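Local coordinates for globin protein (Ramazzottius varieornatus, PDB 5ZIQ) that holds a heme whose iron takes two axial histidines and may bind or carry oxygen, at residues A[21-35]-A[149-161]. Sequence-based numbering, arbitrary orientation.
Sequences FPLTARDKFSLVKSW and NMERIYKIWISWT. With EDO (1,2-ethanediol), chain I; SO4 (sulfate ion), chain F.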
loop_
_atom_site.group_PDB
_atom_site.type_symbol
_atom_site.label_atom_id
_atom_site.label_comp_id
_atom_site.label_asym_id
_atom_site.label_seq_id
_atom_site.Cartn_x
_atom_site.Cartn_y
_atom_site.Cartn_z
ATOM N N PHE A 21 -10.088 -11.858 -10.055
ATOM C CA PHE A 21 -8.752 -11.330 -9.805
ATOM C C PHE A 21 -8.240 -10.774 -11.139
ATOM O O PHE A 21 -8.424 -11.406 -12.154
ATOM C CB PHE A 21 -7.848 -12.448 -9.282
ATOM C CG PHE A 21 -6.533 -11.952 -8.751
ATOM C CD1 PHE A 21 -6.488 -11.254 -7.553
ATOM C CD2 PHE A 21 -5.367 -12.128 -9.471
ATOM C CE1 PHE A 21 -5.271 -10.764 -7.056
ATOM C CE2 PHE A 21 -4.144 -11.631 -8.994
ATOM C CZ PHE A 21 -4.106 -10.968 -7.778
ATOM N N PRO A 22 -7.617 -9.572 -11.131
ATOM C CA PRO A 22 -7.332 -8.935 -12.432
ATOM C C PRO A 22 -6.256 -9.630 -13.258
ATOM O O PRO A 22 -6.312 -9.614 -14.477
ATOM C CB PRO A 22 -6.896 -7.516 -12.031
ATOM C CG PRO A 22 -6.419 -7.640 -10.601
ATOM C CD PRO A 22 -7.338 -8.658 -9.999
ATOM N N LEU A 23 -5.237 -10.187 -12.604
ATOM C CA LEU A 23 -4.070 -10.689 -13.344
ATOM C C LEU A 23 -4.274 -12.072 -13.927
ATOM O O LEU A 23 -4.890 -12.932 -13.283
ATOM C CB LEU A 23 -2.826 -10.710 -12.431
ATOM C CG LEU A 23 -2.471 -9.370 -11.775
ATOM C CD1 LEU A 23 -1.269 -9.597 -10.842
ATOM C CD2 LEU A 23 -2.179 -8.305 -12.835
ATOM N N THR A 24 -3.728 -12.298 -15.118
ATOM C CA THR A 24 -3.670 -13.657 -15.669
ATOM C C THR A 24 -2.827 -14.543 -14.767
ATOM O O THR A 24 -2.098 -14.027 -13.915
ATOM C CB THR A 24 -3.016 -13.659 -17.049
ATOM O OG1 THR A 24 -1.652 -13.219 -16.913
ATOM C CG2 THR A 24 -3.764 -12.739 -18.013
ATOM N N ALA A 25 -2.884 -15.867 -14.966
ATOM C CA ALA A 25 -2.063 -16.755 -14.133
ATOM C C ALA A 25 -0.591 -16.415 -14.218
ATOM O O ALA A 25 0.099 -16.385 -13.183
ATOM C CB ALA A 25 -2.314 -18.223 -14.488
ATOM N N ARG A 26 -0.095 -16.132 -15.422
ATOM C CA ARG A 26 1.312 -15.773 -15.592
ATOM C C ARG A 26 1.654 -14.474 -14.855
ATOM O O ARG A 26 2.661 -14.409 -14.148
ATOM C CB ARG A 26 1.729 -15.720 -17.070
ATOM C CG ARG A 26 1.799 -17.081 -17.754
ATOM C CD ARG A 26 1.527 -16.970 -19.250
ATOM N NE ARG A 26 1.510 -18.271 -19.940
ATOM C CZ ARG A 26 0.538 -19.190 -19.859
ATOM N NH1 ARG A 26 0.645 -20.322 -20.549
ATOM N NH2 ARG A 26 -0.540 -19.001 -19.099
ATOM N N ASP A 27 0.797 -13.469 -14.970
ATOM C CA ASP A 27 1.059 -12.193 -14.290
ATOM C C ASP A 27 0.942 -12.304 -12.771
ATOM O O ASP A 27 1.708 -11.661 -12.038
ATOM C CB ASP A 27 0.166 -11.074 -14.833
ATOM C CG ASP A 27 0.621 -10.544 -16.187
ATOM O OD1 ASP A 27 1.686 -10.951 -16.724
ATOM O OD2 ASP A 27 -0.121 -9.663 -16.722
ATOM N N LYS A 28 0.010 -13.133 -12.311
ATOM C CA LYS A 28 -0.136 -13.389 -10.887
ATOM C C LYS A 28 1.113 -14.033 -10.318
ATOM O O LYS A 28 1.564 -13.639 -9.249
ATOM C CB LYS A 28 -1.364 -14.239 -10.605
ATOM C CG LYS A 28 -1.637 -14.498 -9.128
ATOM C CD LYS A 28 -2.957 -15.233 -8.917
ATOM C CE LYS A 28 -2.983 -16.617 -9.535
ATOM N NZ LYS A 28 -4.290 -17.239 -9.203
ATOM N N PHE A 29 1.678 -15.019 -11.025
ATOM C CA PHE A 29 2.903 -15.630 -10.529
ATOM C C PHE A 29 4.034 -14.605 -10.478
ATOM O O PHE A 29 4.784 -14.577 -9.489
ATOM C CB PHE A 29 3.305 -16.833 -11.395
ATOM C CG PHE A 29 4.537 -17.534 -10.894
ATOM C CD1 PHE A 29 4.511 -18.186 -9.660
ATOM C CD2 PHE A 29 5.725 -17.508 -11.627
ATOM C CE1 PHE A 29 5.643 -18.849 -9.182
ATOM C CE2 PHE A 29 6.858 -18.170 -11.161
ATOM C CZ PHE A 29 6.812 -18.827 -9.932
ATOM N N SER A 30 4.120 -13.734 -11.495
ATOM C CA SER A 30 5.152 -12.675 -11.507
ATOM C C SER A 30 4.997 -11.749 -10.291
ATOM O O SER A 30 5.986 -11.372 -9.642
ATOM C CB SER A 30 5.096 -11.868 -12.808
ATOM O OG SER A 30 5.505 -12.661 -13.916
ATOM N N LEU A 31 3.757 -11.378 -9.982
ATOM C CA LEU A 31 3.456 -10.584 -8.790
ATOM C C LEU A 31 3.925 -11.280 -7.499
ATOM O O LEU A 31 4.638 -10.689 -6.707
ATOM C CB LEU A 31 1.953 -10.272 -8.707
ATOM C CG LEU A 31 1.515 -9.648 -7.366
ATOM C CD1 LEU A 31 2.015 -8.222 -7.207
ATOM C CD2 LEU A 31 0.010 -9.713 -7.173
ATOM N N VAL A 32 3.510 -12.532 -7.306
ATOM C CA VAL A 32 3.847 -13.271 -6.093
ATOM C C VAL A 32 5.375 -13.403 -5.942
ATOM O O VAL A 32 5.901 -13.196 -4.840
ATOM C CB VAL A 32 3.100 -14.628 -6.058
ATOM C CG1 VAL A 32 3.571 -15.509 -4.902
ATOM C CG2 VAL A 32 1.605 -14.381 -5.955
ATOM N N LYS A 33 6.084 -13.744 -7.031
ATOM C CA LYS A 33 7.557 -13.869 -6.955
ATOM C C LYS A 33 8.224 -12.548 -6.609
ATOM O O LYS A 33 9.131 -12.499 -5.768
ATOM C CB LYS A 33 8.165 -14.333 -8.272
ATOM C CG LYS A 33 8.111 -15.797 -8.615
ATOM C CD LYS A 33 9.174 -16.077 -9.699
ATOM C CE LYS A 33 8.972 -15.279 -11.000
ATOM N NZ LYS A 33 9.749 -15.825 -12.155
ATOM N N SER A 34 7.793 -11.475 -7.272
ATOM C CA SER A 34 8.374 -10.160 -7.056
ATOM C C SER A 34 8.108 -9.660 -5.640
ATOM O O SER A 34 9.005 -9.157 -4.944
ATOM C CB SER A 34 7.795 -9.182 -8.072
ATOM O OG SER A 34 8.248 -7.882 -7.801
ATOM N N TRP A 35 6.876 -9.851 -5.191
ATOM C CA TRP A 35 6.492 -9.417 -3.861
ATOM C C TRP A 35 7.264 -10.171 -2.792
ATOM O O TRP A 35 7.556 -9.592 -1.751
ATOM C CB TRP A 35 4.990 -9.590 -3.621
ATOM C CG TRP A 35 4.569 -8.922 -2.365
ATOM C CD1 TRP A 35 4.437 -9.491 -1.143
ATOM C CD2 TRP A 35 4.250 -7.526 -2.200
ATOM N NE1 TRP A 35 4.045 -8.550 -0.225
ATOM C CE2 TRP A 35 3.909 -7.334 -0.848
ATOM C CE3 TRP A 35 4.185 -6.429 -3.080
ATOM C CZ2 TRP A 35 3.526 -6.081 -0.338
ATOM C CZ3 TRP A 35 3.785 -5.194 -2.588
ATOM C CH2 TRP A 35 3.466 -5.018 -1.222
ATOM N N ASN A 149 8.028 -5.066 -17.199
ATOM C CA ASN A 149 6.946 -6.027 -17.017
ATOM C C ASN A 149 6.338 -5.927 -15.614
ATOM O O ASN A 149 5.098 -5.915 -15.444
ATOM C CB ASN A 149 7.437 -7.453 -17.283
ATOM C CG ASN A 149 6.305 -8.464 -17.325
ATOM O OD1 ASN A 149 5.375 -8.344 -18.130
ATOM N ND2 ASN A 149 6.359 -9.453 -16.443
ATOM N N MET A 150 7.196 -5.872 -14.591
ATOM C CA MET A 150 6.675 -5.730 -13.243
ATOM C C MET A 150 5.959 -4.412 -13.016
ATOM O O MET A 150 4.954 -4.384 -12.310
ATOM C CB MET A 150 7.762 -5.937 -12.168
ATOM C CG MET A 150 8.212 -7.376 -11.928
ATOM S SD MET A 150 6.886 -8.590 -11.979
ATOM C CE MET A 150 5.739 -8.031 -10.726
ATOM N N GLU A 151 6.479 -3.327 -13.587
ATOM C CA GLU A 151 5.821 -2.027 -13.519
ATOM C C GLU A 151 4.381 -2.113 -14.046
ATOM O O GLU A 151 3.450 -1.612 -13.404
ATOM C CB GLU A 151 6.609 -0.978 -14.320
ATOM C CG GLU A 151 5.975 0.407 -14.255
ATOM C CD GLU A 151 6.823 1.507 -14.870
ATOM O OE1 GLU A 151 7.987 1.244 -15.232
ATOM O OE2 GLU A 151 6.319 2.648 -14.983
ATOM N N ARG A 152 4.225 -2.741 -15.203
ATOM C CA ARG A 152 2.900 -2.927 -15.814
ATOM C C ARG A 152 1.973 -3.678 -14.849
ATOM O O ARG A 152 0.826 -3.271 -14.614
ATOM C CB ARG A 152 3.027 -3.697 -17.134
ATOM C CG ARG A 152 1.703 -4.015 -17.831
ATOM C CD ARG A 152 1.928 -4.914 -19.040
ATOM N NE ARG A 152 2.544 -6.204 -18.737
ATOM C CZ ARG A 152 1.887 -7.266 -18.276
ATOM N NH1 ARG A 152 0.577 -7.244 -18.090
ATOM N NH2 ARG A 152 2.559 -8.378 -18.004
ATOM N N ILE A 153 2.479 -4.782 -14.304
ATOM C CA ILE A 153 1.658 -5.653 -13.436
ATOM C C ILE A 153 1.306 -4.927 -12.140
ATOM O O ILE A 153 0.141 -4.976 -11.688
ATOM C CB ILE A 153 2.383 -6.991 -13.136
ATOM C CG1 ILE A 153 2.476 -7.806 -14.435
ATOM C CG2 ILE A 153 1.747 -7.767 -11.956
ATOM C CD1 ILE A 153 3.468 -8.949 -14.387
ATOM N N TYR A 154 2.295 -4.267 -11.528
ATOM C CA TYR A 154 2.010 -3.520 -10.298
ATOM C C TYR A 154 0.989 -2.411 -10.509
ATOM O O TYR A 154 0.134 -2.209 -9.655
ATOM C CB TYR A 154 3.287 -2.952 -9.651
ATOM C CG TYR A 154 4.041 -3.964 -8.791
ATOM C CD1 TYR A 154 3.450 -4.530 -7.645
ATOM C CD2 TYR A 154 5.356 -4.347 -9.118
ATOM C CE1 TYR A 154 4.145 -5.458 -6.862
ATOM C CE2 TYR A 154 6.058 -5.282 -8.326
ATOM C CZ TYR A 154 5.434 -5.828 -7.211
ATOM O OH TYR A 154 6.118 -6.738 -6.415
ATOM N N LYS A 155 1.033 -1.741 -11.660
ATOM C CA LYS A 155 0.075 -0.662 -11.917
ATOM C C LYS A 155 -1.343 -1.255 -11.973
ATOM O O LYS A 155 -2.263 -0.672 -11.390
ATOM C CB LYS A 155 0.450 0.091 -13.185
ATOM C CG LYS A 155 1.603 1.070 -12.975
ATOM C CD LYS A 155 1.979 1.709 -14.301
ATOM C CE LYS A 155 3.086 2.744 -14.121
ATOM N NZ LYS A 155 3.550 3.295 -15.423
ATOM N N ILE A 156 -1.504 -2.423 -12.612
ATOM C CA ILE A 156 -2.824 -3.059 -12.699
ATOM C C ILE A 156 -3.315 -3.479 -11.316
ATOM O O ILE A 156 -4.468 -3.213 -10.912
ATOM C CB ILE A 156 -2.779 -4.323 -13.598
ATOM C CG1 ILE A 156 -2.459 -3.925 -15.052
ATOM C CG2 ILE A 156 -4.103 -5.102 -13.509
ATOM C CD1 ILE A 156 -2.113 -5.103 -15.963
ATOM N N TRP A 157 -2.439 -4.164 -10.592
ATOM C CA TRP A 157 -2.834 -4.745 -9.316
ATOM C C TRP A 157 -3.036 -3.660 -8.254
ATOM O O TRP A 157 -4.022 -3.691 -7.510
ATOM C CB TRP A 157 -1.795 -5.789 -8.887
ATOM C CG TRP A 157 -2.059 -6.384 -7.529
ATOM C CD1 TRP A 157 -2.929 -7.388 -7.223
ATOM C CD2 TRP A 157 -1.423 -6.009 -6.319
ATOM N NE1 TRP A 157 -2.861 -7.676 -5.877
ATOM C CE2 TRP A 157 -1.946 -6.837 -5.293
ATOM C CE3 TRP A 157 -0.451 -5.044 -5.994
ATOM C CZ2 TRP A 157 -1.535 -6.726 -3.952
ATOM C CZ3 TRP A 157 -0.034 -4.939 -4.661
ATOM C CH2 TRP A 157 -0.591 -5.772 -3.656
ATOM N N ILE A 158 -2.125 -2.692 -8.176
ATOM C CA ILE A 158 -2.295 -1.615 -7.180
ATOM C C ILE A 158 -3.585 -0.842 -7.466
ATOM O O ILE A 158 -4.335 -0.548 -6.528
ATOM C CB ILE A 158 -1.067 -0.675 -7.128
ATOM C CG1 ILE A 158 0.156 -1.449 -6.621
ATOM C CG2 ILE A 158 -1.335 0.536 -6.229
ATOM C CD1 ILE A 158 1.466 -0.707 -6.792
ATOM N N SER A 159 -3.849 -0.539 -8.740
ATOM C CA SER A 159 -5.105 0.140 -9.121
ATOM C C SER A 159 -6.339 -0.643 -8.671
ATOM O O SER A 159 -7.268 -0.072 -8.101
ATOM C CB SER A 159 -5.167 0.386 -10.629
ATOM O OG SER A 159 -4.240 1.386 -10.990
ATOM N N TRP A 160 -6.314 -1.954 -8.896
ATOM C CA TRP A 160 -7.440 -2.809 -8.542
ATOM C C TRP A 160 -7.643 -2.806 -7.019
ATOM O O TRP A 160 -8.780 -2.658 -6.540
ATOM C CB TRP A 160 -7.198 -4.208 -9.090
ATOM C CG TRP A 160 -8.270 -5.203 -8.766
ATOM C CD1 TRP A 160 -9.386 -5.481 -9.516
ATOM C CD2 TRP A 160 -8.324 -6.061 -7.633
ATOM N NE1 TRP A 160 -10.136 -6.463 -8.902
ATOM C CE2 TRP A 160 -9.502 -6.841 -7.753
ATOM C CE3 TRP A 160 -7.487 -6.259 -6.517
ATOM C CZ2 TRP A 160 -9.875 -7.794 -6.803
ATOM C CZ3 TRP A 160 -7.859 -7.211 -5.573
ATOM C CH2 TRP A 160 -9.043 -7.965 -5.719
ATOM N N THR A 161 -6.557 -2.933 -6.249
ATOM C CA THR A 161 -6.707 -2.844 -4.784
ATOM C C THR A 161 -7.311 -1.516 -4.340
ATOM O O THR A 161 -8.158 -1.514 -3.446
ATOM C CB THR A 161 -5.393 -3.092 -3.984
ATOM O OG1 THR A 161 -4.443 -2.034 -4.206
ATOM C CG2 THR A 161 -4.785 -4.424 -4.361
HETATM C C1 EDO I . -3.695 -8.820 -16.657
HETATM O O1 EDO I . -2.794 -9.914 -16.437
HETATM C C2 EDO I . -3.335 -8.019 -17.904
HETATM O O2 EDO I . -3.463 -8.744 -19.134
HETATM S S SO4 F . -1.108 -14.399 -20.512
HETATM O O1 SO4 F . 0.025 -14.417 -21.460
HETATM O O2 SO4 F . -2.173 -13.552 -21.097
HETATM O O3 SO4 F . -1.635 -15.771 -20.375
HETATM O O4 SO4 F . -0.529 -13.962 -19.232
HETATM O O HOH W 1 4.398 -11.763 -16.272
#
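Leu31 lays its CD2 methyl over one face of the Trp157 indole, 3.7 Å from the centroid of the five-membered ring. Thr161 CG2 covers the opposite face. The other Leu31 methyl, CD1, meets Tyr154 CE1 at 3.5 Å. CG of Leu31 stands anti to the backbone N (chi1 170°), which sends both methyls across to helix 148-170. Pro22 makes a second CH-pi contact: its CD sits above the five-membered ring of Trp160, 3.5 Å from the centroid. Phe21 turns an edge toward the face of the Trp160 six-membered ring, and its CZ touches Trp157 CD1. Leu23 sets CD1 against Ile153 CG2 and CD2 against Ile156 CG2.

The exposed Arg152 grips Asp27 end-on, NH1 to OD2 at 2.9 Å and NH2 to OD1 at 3.0 Å. Both oxygens are met on their syn side, but the carboxylate and guanidinium planes are 43° apart. Arg152 NH2 also donates to Asn149 OD1, which helps fix the guanidinium. One water links Asp27 OD1, Ser30 OG and Asn149 ND2. With an alanine at Asp27, Arg152 would probably lose its charged mate and the water one acceptor. At the other end, Ser34 OG and Tyr154 OH share a hydrogen bond of 2.8 Å. Met150 bends at chi2 and chi3, bringing its CE against Ser34 CB.

Thr24 N-caps helix 25-38 by accepting from Asp27 N. Val96 of helix 79-97 also touches Trp157, whose side chain is about 8 Å from the heme. The two segment axes cross at -98°, 10.0 Å apart. This near-perpendicular packing of the first long helix on the last, the A and H helices, is characteristic of the globin fold.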